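Local structure of 2-aminomuconic 6-semialdehyde dehydrogenase (7BZV) at residues 91-95 and 96-100; 101-104 and 105-109; 305-308 and 309-313; 343-347 and 348-352. The protein probably catalyses the NAD+-dependent oxidation of 2-aminomuconic 6-semialdehyde to 2-aminomuconate, a step of 2-aminophenol breakdown by the meta-cleavage pathway. All blocks are in the same frame, centred on the assembly; numbering follows the deposited sequence.

Contact 1. Residues 91-95 and 96-100; sequences TGKPL and SMAAT
Pro94 O is gripped by two backbone donors of the following helix. Ala98 N reaches it at 2.9 Å, nearly along the C=O axis and almost straight (169° at the hydrogen), while Met97 N, also 2.9 Å from Pro94 O, sits well above the carbonyl plane and makes the more bent bond. One residue on, Ala99 N bonds Leu95 O, and the first turn is closed. Pro94 is thus the N-cap of helix 95-119; its ring puts no N-H into the turn and lies alongside the Met97 side chain, CD to CB 4.2 Å. Leu95 CG lies anti to the backbone N (chi1 176°), which brings CD1 against Ala99 CB at 3.9 Å. The lead-in to the cap is an ST turn, in which Thr91 OG1 accepts from Lys93 N at 3.0 Å where helix 80-91 gives way to Gly92, the first non-helical residue, with positive phi. Lys93 lays its CB beside Ala98 CB, 4.2 Å away, and carries its ammonium to a salt bridge with Asp102 and hydrogen bonds to Asn282 OD1 and Asn154 O. Ser96 OG is bonded to Thr324 O, whereas Thr100 OG1 turns back to donate to Ser96 O at 2.7 Å.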
loop_
_atom_site.group_PDB
_atom_site.type_symbol
_atom_site.label_atom_id
_atom_site.label_comp_id
_atom_site.label_asym_id
_atom_site.label_seq_id
_atom_site.Cartn_x
_atom_site.Cartn_y
_atom_site.Cartn_z
ATOM N N THR B 91 -30.856 26.626 6.378
ATOM C CA THR B 91 -29.717 27.077 7.153
ATOM C C THR B 91 -29.455 28.568 7.105
ATOM O O THR B 91 -28.705 29.049 7.956
ATOM C CB THR B 91 -28.426 26.406 6.660
ATOM O OG1 THR B 91 -28.196 26.811 5.299
ATOM C CG2 THR B 91 -28.529 24.852 6.756
ATOM N N GLY B 92 -29.949 29.292 6.090
ATOM C CA GLY B 92 -29.494 30.661 5.885
ATOM C C GLY B 92 -28.104 30.802 5.291
ATOM O O GLY B 92 -27.545 31.916 5.269
ATOM N N LYS B 93 -27.537 29.717 4.796
ATOM C CA LYS B 93 -26.219 29.765 4.189
ATOM C C LYS B 93 -26.205 30.770 3.048
ATOM O O LYS B 93 -27.089 30.718 2.180
ATOM C CB LYS B 93 -25.836 28.405 3.603
ATOM C CG LYS B 93 -25.280 27.402 4.575
ATOM C CD LYS B 93 -25.336 26.013 3.990
ATOM C CE LYS B 93 -24.911 24.959 5.045
ATOM N NZ LYS B 93 -23.483 25.200 5.450
ATOM N N PRO B 94 -25.181 31.610 2.944
ATOM C CA PRO B 94 -25.026 32.415 1.728
ATOM C C PRO B 94 -24.812 31.534 0.507
ATOM O O PRO B 94 -24.206 30.450 0.575
ATOM C CB PRO B 94 -23.787 33.271 2.007
ATOM C CG PRO B 94 -23.559 33.193 3.509
ATOM C CD PRO B 94 -24.131 31.868 3.948
ATOM N N LEU B 95 -25.316 32.025 -0.623
ATOM C CA LEU B 95 -25.096 31.359 -1.901
ATOM C C LEU B 95 -23.618 31.094 -2.123
ATOM O O LEU B 95 -23.238 30.018 -2.605
ATOM C CB LEU B 95 -25.669 32.206 -3.036
ATOM C CG LEU B 95 -25.458 31.706 -4.466
ATOM C CD1 LEU B 95 -26.259 30.413 -4.670
ATOM C CD2 LEU B 95 -25.875 32.773 -5.495
ATOM N N SER B 96 -22.765 32.054 -1.742
ATOM C CA SER B 96 -21.324 31.909 -1.911
ATOM C C SER B 96 -20.778 30.690 -1.173
ATOM O O SER B 96 -19.739 30.149 -1.549
ATOM C CB SER B 96 -20.616 33.154 -1.391
ATOM O OG SER B 96 -20.969 33.366 -0.033
ATOM N N MET B 97 -21.438 30.277 -0.103
ATOM C CA MET B 97 -21.040 29.084 0.636
ATOM C C MET B 97 -21.669 27.829 0.051
ATOM O O MET B 97 -20.971 26.852 -0.245
ATOM C CB MET B 97 -21.439 29.253 2.101
ATOM C CG MET B 97 -21.151 28.040 3.016
ATOM S SD MET B 97 -19.453 28.283 3.496
ATOM C CE MET B 97 -18.920 26.803 4.434
ATOM N N ALA B 98 -22.996 27.845 -0.088
ATOM C CA ALA B 98 -23.724 26.636 -0.455
ATOM C C ALA B 98 -23.374 26.181 -1.870
ATOM O O ALA B 98 -23.232 24.980 -2.127
ATOM C CB ALA B 98 -25.220 26.881 -0.282
ATOM N N ALA B 99 -23.156 27.118 -2.783
ATOM C CA ALA B 99 -22.886 26.760 -4.174
ATOM C C ALA B 99 -21.428 26.443 -4.442
ATOM O O ALA B 99 -21.098 25.960 -5.533
ATOM C CB ALA B 99 -23.325 27.886 -5.107
ATOM N N THR B 100 -20.534 26.734 -3.510
ATOM C CA THR B 100 -19.148 26.385 -3.726
ATOM C C THR B 100 -18.669 25.284 -2.803
ATOM O O THR B 100 -17.741 24.558 -3.165
ATOM C CB THR B 100 -18.233 27.596 -3.551
ATOM O OG1 THR B 100 -18.204 27.970 -2.173
ATOM C CG2 THR B 100 -18.716 28.736 -4.426
#

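Contact 2. Residues 101-104 and 105-109; sequences IDIP and RGIAN
Arg105 CG stands anti to its carbonyl carbon (chi1 -66°) and the chain runs extended to NE, while Ile101 CG2 is set anti to its own backbone N; the two side chains therefore run alongside each other in the same direction, one turn apart on helix 95-119. Ile101 CG2 packs 4.1 Å from Arg105 CD and covers one face of the guanidinium. Farther out, the guanidinium hydrogen-bonds Phe447 O through NH2 and makes a cation-pi contact with Phe447. Without the guanidinium, as with an alanine here, Phe447 would probably lose its cation-pi partner and Phe447 O a donor. Regular i to i+4 bonds join the segments, among them Arg105 N to Ile101 O and Ala108 N to Pro104 O, both 2.9 Å. Pro104 has no N-H to give to the preceding turn, and the helix is kinked there. Gly106 N meets Asp102 O from 35° above the carbonyl plane; a CB on Gly106 would clash with that oxygen. On the face turned to helices 62-78 and 80-91, Ile103 and Ile107 are buried and slant across each other, with Ile103 CG2 3.8 Å from Ile107 CD1.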
loop_
_atom_site.group_PDB
_atom_site.type_symbol
_atom_site.label_atom_id
_atom_site.label_comp_id
_atom_site.label_asym_id
_atom_site.label_seq_id
_atom_site.Cartn_x
_atom_site.Cartn_y
_atom_site.Cartn_z
ATOM N N ILE B 101 -19.283 25.134 -1.631
ATOM C CA ILE B 101 -18.841 24.140 -0.661
ATOM C C ILE B 101 -19.895 23.056 -0.500
ATOM O O ILE B 101 -19.661 21.886 -0.850
ATOM C CB ILE B 101 -18.502 24.816 0.678
ATOM C CG1 ILE B 101 -17.260 25.696 0.473
ATOM C CG2 ILE B 101 -18.320 23.774 1.784
ATOM C CD1 ILE B 101 -16.793 26.392 1.679
ATOM N N ASP B 102 -21.056 23.417 0.049
ATOM C CA ASP B 102 -21.983 22.378 0.499
ATOM C C ASP B 102 -22.413 21.460 -0.637
ATOM O O ASP B 102 -22.336 20.228 -0.521
ATOM C CB ASP B 102 -23.184 23.009 1.180
ATOM C CG ASP B 102 -22.763 23.834 2.367
ATOM O OD1 ASP B 102 -22.324 24.985 2.163
ATOM O OD2 ASP B 102 -22.794 23.302 3.491
ATOM N N ILE B 103 -22.918 22.024 -1.721
ATOM C CA ILE B 103 -23.540 21.167 -2.722
ATOM C C ILE B 103 -22.430 20.484 -3.519
ATOM O O ILE B 103 -22.511 19.268 -3.744
ATOM C CB ILE B 103 -24.505 21.949 -3.621
ATOM C CG1 ILE B 103 -25.911 22.031 -3.012
ATOM C CG2 ILE B 103 -24.644 21.263 -4.962
ATOM C CD1 ILE B 103 -25.985 22.417 -1.557
ATOM N N PRO B 104 -21.390 21.201 -3.980
ATOM C CA PRO B 104 -20.341 20.508 -4.755
ATOM C C PRO B 104 -19.588 19.441 -3.967
ATOM O O PRO B 104 -19.379 18.351 -4.499
ATOM C CB PRO B 104 -19.403 21.645 -5.192
ATOM C CG PRO B 104 -20.360 22.884 -5.260
ATOM C CD PRO B 104 -21.233 22.667 -4.042
ATOM N N ARG B 105 -19.171 19.719 -2.726
ATOM C CA ARG B 105 -18.549 18.678 -1.908
ATOM C C ARG B 105 -19.532 17.564 -1.575
ATOM O O ARG B 105 -19.156 16.386 -1.519
ATOM C CB ARG B 105 -17.979 19.280 -0.630
ATOM C CG ARG B 105 -16.793 20.264 -0.910
ATOM C CD ARG B 105 -16.009 20.655 0.385
ATOM N NE ARG B 105 -15.061 21.757 0.161
ATOM C CZ ARG B 105 -14.184 22.210 1.064
ATOM N NH1 ARG B 105 -14.095 21.656 2.269
ATOM N NH2 ARG B 105 -13.374 23.213 0.758
ATOM N N GLY B 106 -20.796 17.890 -1.371
ATOM C CA GLY B 106 -21.762 16.830 -1.112
ATOM C C GLY B 106 -21.867 15.847 -2.261
ATOM O O GLY B 106 -22.010 14.635 -2.054
ATOM N N ILE B 107 -21.812 16.357 -3.489
ATOM C CA ILE B 107 -21.853 15.494 -4.665
ATOM C C ILE B 107 -20.539 14.743 -4.816
ATOM O O ILE B 107 -20.521 13.555 -5.151
ATOM C CB ILE B 107 -22.138 16.342 -5.917
ATOM C CG1 ILE B 107 -23.585 16.829 -5.941
ATOM C CG2 ILE B 107 -21.800 15.581 -7.195
ATOM C CD1 ILE B 107 -23.776 18.065 -6.901
ATOM N N ALA B 108 -19.424 15.434 -4.569
ATOM C CA ALA B 108 -18.105 14.851 -4.768
ATOM C C ALA B 108 -17.862 13.688 -3.831
ATOM O O ALA B 108 -17.069 12.781 -4.155
ATOM C CB ALA B 108 -17.011 15.890 -4.559
ATOM N N ASN B 109 -18.478 13.700 -2.647
ATOM C CA ASN B 109 -18.320 12.545 -1.764
ATOM C C ASN B 109 -18.676 11.253 -2.476
ATOM O O ASN B 109 -17.989 10.230 -2.319
ATOM C CB ASN B 109 -19.165 12.699 -0.498
ATOM C CG ASN B 109 -18.537 13.682 0.484
ATOM O OD1 ASN B 109 -17.333 13.840 0.497
ATOM N ND2 ASN B 109 -19.352 14.357 1.278
#

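Contact 3. Residues 305-308 and 309-313; sequences VALA and ERIKA
Glu309 folds back along its own helix toward Val305. Its CB lies 3.6 Å from Ala306 O, and its CG, anti to the carbonyl carbon (chi1 -63°), passes 3.5 Å from Val305 O. A bend at chi2 (-53°) sets the carboxylate so that its OE2 accepts from a water 2.8 Å away; the same water donates to Val305 O, and this carbonyl thus receives both the water and the backbone N-H of Glu309. OE2 also meets Lys312 NZ at 3.0 Å, on its syn side but 29° out of the carboxylate plane, and a weak bond from the same ammonium to Glu309 OE1 completes a forked salt bridge. Lys312 gets there from three residues on by a turn at chi3, after its CB and CG have passed over Ala308 O.

This i, i+3 ion pair lies on the exposed side of helix 297-312, near its C-terminal end, where four successive i to i+4 backbone bonds join the segments, from Glu309 N to Val305 O through to Lys312 N to Ala308 O. The buried side is apolar: Leu307 and Ile311 run aslant to each other, with Leu307 CG 3.9 Å from Ile311 CD1, and both pack on Met276 of helix 268-280 and Val375 of strand 374-377. Ile311 CG1 comes within 3.2 Å of Leu307 O, a snug fit against the backbone. Arg310, curled at chi2 and chi3, sends its guanidinium away from Glu309 to a salt bridge with Asp273.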
loop_
_atom_site.group_PDB
_atom_site.type_symbol
_atom_site.label_atom_id
_atom_site.label_comp_id
_atom_site.label_asym_id
_atom_site.label_seq_id
_atom_site.Cartn_x
_atom_site.Cartn_y
_atom_site.Cartn_z
ATOM N N VAL B 305 -5.419 45.316 13.458
ATOM C CA VAL B 305 -5.912 46.467 12.700
ATOM C C VAL B 305 -6.481 46.010 11.366
ATOM O O VAL B 305 -7.593 46.388 10.969
ATOM C CB VAL B 305 -4.784 47.499 12.510
ATOM C CG1 VAL B 305 -5.187 48.586 11.498
ATOM C CG2 VAL B 305 -4.344 48.093 13.868
ATOM N N ALA B 306 -5.719 45.200 10.645
ATOM C CA ALA B 306 -6.168 44.782 9.319
ATOM C C ALA B 306 -7.385 43.884 9.426
ATOM O O ALA B 306 -8.338 44.016 8.654
ATOM C CB ALA B 306 -5.045 44.068 8.563
ATOM N N LEU B 307 -7.388 42.969 10.391
ATOM C CA LEU B 307 -8.538 42.073 10.529
ATOM C C LEU B 307 -9.806 42.840 10.878
ATOM O O LEU B 307 -10.886 42.524 10.363
ATOM C CB LEU B 307 -8.284 41.003 11.589
ATOM C CG LEU B 307 -9.298 39.857 11.640
ATOM C CD1 LEU B 307 -9.010 38.976 10.464
ATOM C CD2 LEU B 307 -9.182 39.070 12.925
ATOM N N ALA B 308 -9.707 43.852 11.735
ATOM C CA ALA B 308 -10.894 44.649 12.044
ATOM C C ALA B 308 -11.453 45.347 10.802
ATOM O O ALA B 308 -12.676 45.435 10.629
ATOM C CB ALA B 308 -10.572 45.671 13.134
ATOM N N GLU B 309 -10.586 45.874 9.933
ATOM C CA GLU B 309 -11.095 46.459 8.692
ATOM C C GLU B 309 -11.709 45.391 7.790
ATOM O O GLU B 309 -12.793 45.594 7.228
ATOM C CB GLU B 309 -9.984 47.192 7.967
ATOM C CG GLU B 309 -9.392 48.365 8.698
ATOM C CD GLU B 309 -10.417 49.403 9.178
ATOM O OE1 GLU B 309 -11.452 49.615 8.541
ATOM O OE2 GLU B 309 -10.168 50.017 10.216
ATOM N N ARG B 310 -11.058 44.232 7.664
ATOM C CA ARG B 310 -11.613 43.194 6.796
ATOM C C ARG B 310 -12.999 42.768 7.272
ATOM O O ARG B 310 -13.892 42.500 6.463
ATOM C CB ARG B 310 -10.682 41.981 6.732
ATOM C CG ARG B 310 -9.432 42.168 5.884
ATOM C CD ARG B 310 -9.751 42.241 4.379
ATOM N NE ARG B 310 -10.378 41.014 3.889
ATOM C CZ ARG B 310 -9.726 40.001 3.311
ATOM N NH1 ARG B 310 -8.411 40.048 3.121
ATOM N NH2 ARG B 310 -10.402 38.934 2.914
ATOM N N ILE B 311 -13.190 42.692 8.585
ATOM C CA ILE B 311 -14.492 42.341 9.125
ATOM C C ILE B 311 -15.516 43.409 8.746
ATOM O O ILE B 311 -16.647 43.095 8.347
ATOM C CB ILE B 311 -14.377 42.136 10.646
ATOM C CG1 ILE B 311 -13.568 40.834 10.925
ATOM C CG2 ILE B 311 -15.768 42.085 11.291
ATOM C CD1 ILE B 311 -13.072 40.692 12.354
ATOM N N LYS B 312 -15.123 44.682 8.814
ATOM C CA LYS B 312 -16.041 45.744 8.419
ATOM C C LYS B 312 -16.516 45.533 6.992
ATOM O O LYS B 312 -17.672 45.815 6.665
ATOM C CB LYS B 312 -15.387 47.134 8.558
ATOM C CG LYS B 312 -15.450 47.781 9.926
ATOM C CD LYS B 312 -14.757 49.174 9.945
ATOM C CE LYS B 312 -13.998 49.451 11.258
ATOM N NZ LYS B 312 -12.949 50.524 11.111
ATOM N N ALA B 313 -15.640 45.051 6.122
ATOM C CA ALA B 313 -16.033 44.830 4.736
ATOM C C ALA B 313 -16.782 43.519 4.511
ATOM O O ALA B 313 -17.226 43.265 3.383
ATOM C CB ALA B 313 -14.792 44.878 3.823
HETATM O O HOH W 1 -8.719 48.748 12.193
#

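Contact 4. Residues 343-347 and 348-352; sequences ELARQ and EGATF
The guanidinium of Arg346 lies flat on one face of the Phe352 ring, the two planes only 8° apart. Its CZ stands 4.0 Å from the ring centroid, 23° off the normal, which makes this a stacked cation-pi pair; NH2 comes over the ring centre, while NH1 leans toward the rim, 3.7 Å from Phe352 CE1. The Arg346 chain already brings CG to 4.1 Å from Phe352 CE1, and a bend at chi3 (-101°) lays the flat group across the ring. Ala345 CB approaches the same ring obliquely, 4.0 Å from Phe352 CZ, and touches Ala350 CB as well, so the ring is met by both neighbouring residues of the last helical turn. A leucine in place of Phe352 would probably leave the Arg346 guanidinium without its flat aromatic partner and freer to turn.

Between these side chains helix 332-348 ends in a Schellman motif. Gly349 has positive phi, a conformation in which a CB would be jammed against the preceding carbonyl oxygen, and two bonds reach back: Gly349 N to Arg346 O at 2.9 Å, from well above the carbonyl plane, and the straighter Ala350 N to Ala345 O at 3.0 Å. The chain then enters strand 351-354, the edge strand of its sheet within this chain, which pairs with strand 374-377. Ahead of the turn, Glu348 N bonds Leu344 O at 2.8 Å. The extended Glu348 side chain brings its OE1 to 4.0 Å from Leu344 CG, and its carboxylate oxygens accept from the backbone N of Arg384 and of Val385.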
loop_
_atom_site.group_PDB
_atom_site.type_symbol
_atom_site.label_atom_id
_atom_site.label_comp_id
_atom_site.label_asym_id
_atom_site.label_seq_id
_atom_site.Cartn_x
_atom_site.Cartn_y
_atom_site.Cartn_z
ATOM N N GLU B 343 -21.769 37.491 26.094
ATOM C CA GLU B 343 -21.953 38.123 27.399
ATOM C C GLU B 343 -20.934 37.596 28.406
ATOM O O GLU B 343 -20.342 38.372 29.163
ATOM C CB GLU B 343 -23.384 37.895 27.895
ATOM C CG GLU B 343 -23.729 38.562 29.232
ATOM C CD GLU B 343 -23.543 40.073 29.218
ATOM O OE1 GLU B 343 -23.865 40.709 28.196
ATOM O OE2 GLU B 343 -23.082 40.634 30.235
ATOM N N LEU B 344 -20.700 36.279 28.416
ATOM C CA LEU B 344 -19.638 35.733 29.257
ATOM C C LEU B 344 -18.312 36.424 28.960
ATOM O O LEU B 344 -17.555 36.748 29.879
ATOM C CB LEU B 344 -19.516 34.229 29.053
ATOM C CG LEU B 344 -18.496 33.518 29.949
ATOM C CD1 LEU B 344 -18.851 33.752 31.432
ATOM C CD2 LEU B 344 -18.463 32.037 29.643
ATOM N N ALA B 345 -18.025 36.681 27.678
ATOM C CA ALA B 345 -16.788 37.373 27.325
ATOM C C ALA B 345 -16.732 38.744 27.983
ATOM O O ALA B 345 -15.716 39.135 28.574
ATOM C CB ALA B 345 -16.663 37.525 25.805
ATOM N N ARG B 346 -17.810 39.504 27.860
ATOM C CA ARG B 346 -17.884 40.791 28.537
ATOM C C ARG B 346 -17.572 40.646 30.019
ATOM O O ARG B 346 -16.695 41.330 30.559
ATOM C CB ARG B 346 -19.274 41.376 28.346
ATOM C CG ARG B 346 -19.295 42.735 27.726
ATOM C CD ARG B 346 -20.698 43.053 27.273
ATOM N NE ARG B 346 -20.867 42.857 25.838
ATOM C CZ ARG B 346 -20.222 43.558 24.909
ATOM N NH1 ARG B 346 -19.345 44.498 25.262
ATOM N NH2 ARG B 346 -20.452 43.319 23.625
ATOM N N GLN B 347 -18.277 39.736 30.686
ATOM C CA GLN B 347 -18.090 39.543 32.120
ATOM C C GLN B 347 -16.663 39.139 32.451
ATOM O O GLN B 347 -16.122 39.551 33.483
ATOM C CB GLN B 347 -19.049 38.480 32.632
ATOM C CG GLN B 347 -20.482 38.755 32.344
ATOM C CD GLN B 347 -21.380 37.786 33.055
ATOM O OE1 GLN B 347 -22.015 36.942 32.427
ATOM N NE2 GLN B 347 -21.426 37.882 34.381
ATOM N N GLU B 348 -16.045 38.299 31.606
ATOM C CA GLU B 348 -14.674 37.881 31.869
ATOM C C GLU B 348 -13.669 39.010 31.623
ATOM O O GLU B 348 -12.478 38.818 31.904
ATOM C CB GLU B 348 -14.347 36.621 31.044
ATOM C CG GLU B 348 -14.758 35.338 31.785
ATOM C CD GLU B 348 -14.461 34.047 31.046
ATOM O OE1 GLU B 348 -14.547 34.020 29.804
ATOM O OE2 GLU B 348 -14.147 33.041 31.723
ATOM N N GLY B 349 -14.119 40.182 31.164
ATOM C CA GLY B 349 -13.251 41.326 30.926
ATOM C C GLY B 349 -12.728 41.518 29.503
ATOM O O GLY B 349 -11.807 42.321 29.299
ATOM N N ALA B 350 -13.302 40.850 28.513
ATOM C CA ALA B 350 -12.709 40.869 27.182
ATOM C C ALA B 350 -12.814 42.235 26.513
ATOM O O ALA B 350 -13.795 42.966 26.675
ATOM C CB ALA B 350 -13.380 39.833 26.287
ATOM N N THR B 351 -11.796 42.551 25.708
ATOM C CA THR B 351 -11.854 43.673 24.785
ATOM C C THR B 351 -12.454 43.204 23.470
ATOM O O THR B 351 -12.011 42.197 22.900
ATOM C CB THR B 351 -10.465 44.246 24.549
ATOM O OG1 THR B 351 -9.921 44.654 25.794
ATOM C CG2 THR B 351 -10.503 45.425 23.569
ATOM N N PHE B 352 -13.451 43.930 22.987
ATOM C CA PHE B 352 -14.088 43.618 21.717
ATOM C C PHE B 352 -13.435 44.447 20.629
ATOM O O PHE B 352 -13.594 45.667 20.607
ATOM C CB PHE B 352 -15.589 43.876 21.766
ATOM C CG PHE B 352 -16.336 42.824 22.506
ATOM C CD1 PHE B 352 -16.256 42.758 23.884
ATOM C CD2 PHE B 352 -17.076 41.878 21.826
ATOM C CE1 PHE B 352 -16.920 41.775 24.578
ATOM C CE2 PHE B 352 -17.749 40.885 22.503
ATOM C CZ PHE B 352 -17.678 40.839 23.896
#

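Overall arrangement
Along the chain the four contacts come in series. Contacts 1 and 2 share helix 95-119, with centres 12 Å apart: contact 1 starts the helix, contact 2 continues it, and the salt bridge from Lys93 NZ to Asp102 OD2 (2.8 Å) ties its lead-in to its second turn. Contacts 3 and 4 lie on the successive helices 297-312 and 332-348, centres 20 Å apart and nearest atoms about 8 Å apart. Both pack against strand 374-377 of the seven-stranded sheet, in what is probably the catalytic domain of the aldehyde dehydrogenase fold. Contact 2 lies buried, nearer the centre of the chain, and contact 4 at its surface, with no direct touch between them (nearest atoms about 25 Å apart).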